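Local coordinates for protein 4-hydroxybenzoyl-CoA thioesterase (Bacillus halodurans, PDB 5WH9) that probably hydrolyses acyl-CoA thioesters, most likely gentisyl-coenzyme A, as a hotdog-fold thioesterase of the 4-hydroxybenzoyl-CoA family, at residues F55-A60 with G104-V109. Numbering follows the deposited sequence.
Sequences FPIVEA and GHEKRV
K107 O takes two backbone donors from the facing strand, V58 N at 2.7 Å and, more weakly, E59 N at 3.4 Å, while K107 N returns a bond to E59 O. On the other side of the I57-R108 non-hydrogen-bonded pair, V109 N bonds P56 O at 3.1 Å.

The R108 chain, extended from CG to NE, brings NH1 to F55 O at 2.9 Å, with that oxygen in the guanidinium plane. NE grips E106 OE2 at 2.8 Å in a salt bridge, meeting the carboxylate from above its plane; NH2 pairs with D31 of helix 25-40, and E106 OE1 bonds Y23 of the second subunit. A leucine in place of R108 would probably leave F55 O without this donor and the carboxylates of E106 and D31 without their cationic mate.

Among apolar contacts, with CG1 anti to the backbone N (chi1 -166°), I57 sends CD1 across to E106 CB at 3.3 Å and over one face of the R108 guanidinium, toward its rim. On the other side of the sheet V58 CG1 meets V109 CG1 at 3.8 Å.

V58 and E59 opposite K107 form a classic beta bulge, in the hotdog sheet that E59 and A60 carry on into the second subunit.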
ATOM      1  N   PHE B  55       6.740  12.129  15.596  1.00 29.21           N
ATOM      2  CA  PHE B  55       5.491  12.689  16.103  1.00 26.87           C
ATOM      3  C   PHE B  55       4.429  11.628  15.901  1.00 25.90           C
ATOM      4  O   PHE B  55       3.492  11.807  15.127  1.00 28.88           O
ATOM      5  CB  PHE B  55       5.128  13.984  15.360  1.00 28.67           C
ATOM      6  CG  PHE B  55       5.612  14.006  13.944  1.00 29.69           C
ATOM      7  CD1 PHE B  55       6.918  14.353  13.656  1.00 33.05           C
ATOM      8  CD2 PHE B  55       4.784  13.620  12.904  1.00 32.56           C
ATOM      9  CE1 PHE B  55       7.387  14.342  12.348  1.00 34.57           C
ATOM     10  CE2 PHE B  55       5.246  13.611  11.593  1.00 29.57           C
ATOM     11  CZ  PHE B  55       6.548  13.974  11.321  1.00 32.76           C
ATOM     12  N   PRO B  56       4.586  10.502  16.605  1.00 27.02           N
ATOM     13  CA  PRO B  56       3.760   9.297  16.458  1.00 26.81           C
ATOM     14  C   PRO B  56       2.286   9.572  16.714  1.00 21.22           C
ATOM     15  O   PRO B  56       1.943  10.402  17.548  1.00 18.10           O
ATOM     16  CB  PRO B  56       4.306   8.376  17.547  1.00 21.11           C
ATOM     17  CG  PRO B  56       5.699   8.849  17.756  1.00 22.84           C
ATOM     18  CD  PRO B  56       5.616  10.330  17.638  1.00 23.18           C
ATOM     19  N   ILE B  57       1.428   8.845  16.015  1.00 24.96           N
ATOM     20  CA  ILE B  57      -0.001   8.992  16.177  1.00 24.86           C
ATOM     21  C   ILE B  57      -0.423   8.285  17.464  1.00 24.88           C
ATOM     22  O   ILE B  57       0.092   7.210  17.784  1.00 26.85           O
ATOM     23  CB  ILE B  57      -0.717   8.356  14.982  1.00 27.17           C
ATOM     24  CG1 ILE B  57      -2.178   8.774  14.932  1.00 21.72           C
ATOM     25  CG2 ILE B  57      -0.584   6.823  15.022  1.00 28.84           C
ATOM     26  CD1 ILE B  57      -2.360  10.125  14.331  1.00 23.48           C
ATOM     27  N   VAL B  58      -1.345   8.879  18.218  1.00 18.17           N
ATOM     28  CA  VAL B  58      -1.959   8.144  19.332  1.00 21.21           C
ATOM     29  C   VAL B  58      -3.411   7.788  19.028  1.00 21.48           C
ATOM     30  O   VAL B  58      -3.956   6.822  19.575  1.00 19.35           O
ATOM     31  CB  VAL B  58      -1.889   8.901  20.661  1.00 20.12           C
ATOM     32  CG1 VAL B  58      -0.502   8.823  21.239  1.00 30.88           C
ATOM     33  CG2 VAL B  58      -2.247  10.319  20.460  1.00 19.57           C
ATOM     34  N   GLU B  59      -4.023   8.569  18.142  1.00 19.58           N
ATOM     35  CA  GLU B  59      -5.415   8.372  17.778  1.00 24.09           C
ATOM     36  C   GLU B  59      -5.725   9.050  16.439  1.00 21.83           C
ATOM     37  O   GLU B  59      -5.194  10.107  16.145  1.00 23.14           O
ATOM     38  CB  GLU B  59      -6.311   8.926  18.890  1.00 27.80           C
ATOM     39  CG  GLU B  59      -7.800   8.708  18.684  1.00 30.64           C
ATOM     40  CD  GLU B  59      -8.595   8.956  19.957  1.00 50.79           C
ATOM     41  OE1 GLU B  59      -8.080   9.662  20.862  1.00 52.21           O
ATOM     42  OE2 GLU B  59      -9.727   8.424  20.062  1.00 54.12           O
ATOM     43  N   ALA B  60      -6.579   8.438  15.624  1.00 14.65           N
ATOM     44  CA  ALA B  60      -6.948   9.048  14.351  1.00 14.41           C
ATOM     45  C   ALA B  60      -8.366   8.696  13.918  1.00 14.51           C
ATOM     46  O   ALA B  60      -8.805   7.557  14.061  1.00 18.29           O
ATOM     47  CB  ALA B  60      -5.937   8.691  13.262  1.00  9.32           C
ATOM     48  N   GLY B 104     -11.128  14.602   9.154  1.00 10.79           N
ATOM     49  CA  GLY B 104     -10.710  13.876  10.320  1.00 12.58           C
ATOM     50  C   GLY B 104      -9.719  14.623  11.162  1.00 13.10           C
ATOM     51  O   GLY B 104      -9.482  15.819  10.982  1.00 13.30           O
ATOM     52  N   HIS B 105      -9.125  13.910  12.103  1.00 19.44           N
ATOM     53  CA  HIS B 105      -8.040  14.490  12.868  1.00 18.10           C
ATOM     54  C   HIS B 105      -7.067  13.405  13.260  1.00 19.99           C
ATOM     55  O   HIS B 105      -7.367  12.213  13.166  1.00 25.21           O
ATOM     56  CB  HIS B 105      -8.562  15.237  14.109  1.00 23.11           C
ATOM     57  CG  HIS B 105      -9.239  14.357  15.109  1.00 28.06           C
ATOM     58  ND1 HIS B 105      -8.551  13.693  16.105  1.00 30.97           N
ATOM     59  CD2 HIS B 105     -10.544  14.030  15.269  1.00 32.44           C
ATOM     60  CE1 HIS B 105      -9.403  12.990  16.831  1.00 28.87           C
ATOM     61  NE2 HIS B 105     -10.619  13.180  16.346  1.00 28.32           N
ATOM     62  N   GLU B 106      -5.892  13.832  13.682  1.00 12.92           N
ATOM     63  CA  GLU B 106      -4.893  12.957  14.241  1.00 13.08           C
ATOM     64  C   GLU B 106      -4.525  13.543  15.606  1.00 18.03           C
ATOM     65  O   GLU B 106      -4.253  14.737  15.718  1.00 18.75           O
ATOM     66  CB  GLU B 106      -3.653  12.953  13.338  1.00 15.51           C
ATOM     67  CG  GLU B 106      -3.880  12.443  11.914  1.00 11.28           C
ATOM     68  CD  GLU B 106      -2.626  12.507  11.052  1.00 17.00           C
ATOM     69  OE1 GLU B 106      -2.395  11.558  10.275  1.00 14.34           O
ATOM     70  OE2 GLU B 106      -1.880  13.515  11.123  1.00 20.47           O
ATOM     71  N   LYS B 107      -4.545  12.723  16.647  1.00 17.22           N
ATOM     72  CA  LYS B 107      -3.865  13.089  17.879  1.00 19.38           C
ATOM     73  C   LYS B 107      -2.441  12.563  17.810  1.00 18.00           C
ATOM     74  O   LYS B 107      -2.225  11.373  17.575  1.00 18.18           O
ATOM     75  CB  LYS B 107      -4.559  12.489  19.093  1.00 19.77           C
ATOM     76  CG  LYS B 107      -3.951  12.949  20.418  1.00 27.48           C
ATOM     77  CD  LYS B 107      -4.940  12.821  21.583  1.00 23.61           C
ATOM     78  CE  LYS B 107      -4.260  13.208  22.891  1.00 29.54           C
ATOM     79  NZ  LYS B 107      -5.201  13.277  24.059  1.00 37.07           N
ATOM     80  N   ARG B 108      -1.466  13.443  17.995  1.00 18.14           N
ATOM     81  CA  ARG B 108      -0.070  13.025  17.942  1.00 19.13           C
ATOM     82  C   ARG B 108       0.726  13.506  19.154  1.00 20.84           C
ATOM     83  O   ARG B 108       0.394  14.509  19.790  1.00 20.78           O
ATOM     84  CB  ARG B 108       0.599  13.506  16.650  1.00 18.34           C
ATOM     85  CG  ARG B 108      -0.033  13.009  15.354  1.00 18.87           C
ATOM     86  CD  ARG B 108       0.736  13.561  14.159  1.00 20.33           C
ATOM     87  NE  ARG B 108       0.266  13.075  12.864  1.00 22.10           N
ATOM     88  CZ  ARG B 108       0.825  12.069  12.192  1.00 25.38           C
ATOM     89  NH1 ARG B 108       1.869  11.429  12.701  1.00 21.32           N
ATOM     90  NH2 ARG B 108       0.338  11.701  11.011  1.00 20.98           N
ATOM     91  N   VAL B 109       1.790  12.780  19.464  1.00 20.24           N
ATOM     92  CA  VAL B 109       2.669  13.158  20.553  1.00 25.19           C
ATOM     93  C   VAL B 109       4.045  13.396  19.970  1.00 30.32           C
ATOM     94  O   VAL B 109       4.226  13.266  18.764  1.00 32.47           O
ATOM     95  CB  VAL B 109       2.729  12.068  21.644  1.00 23.42           C
ATOM     96  CG1 VAL B 109       1.361  11.911  22.292  1.00 20.40           C
ATOM     97  CG2 VAL B 109       3.212  10.751  21.070  1.00 21.56           C
TER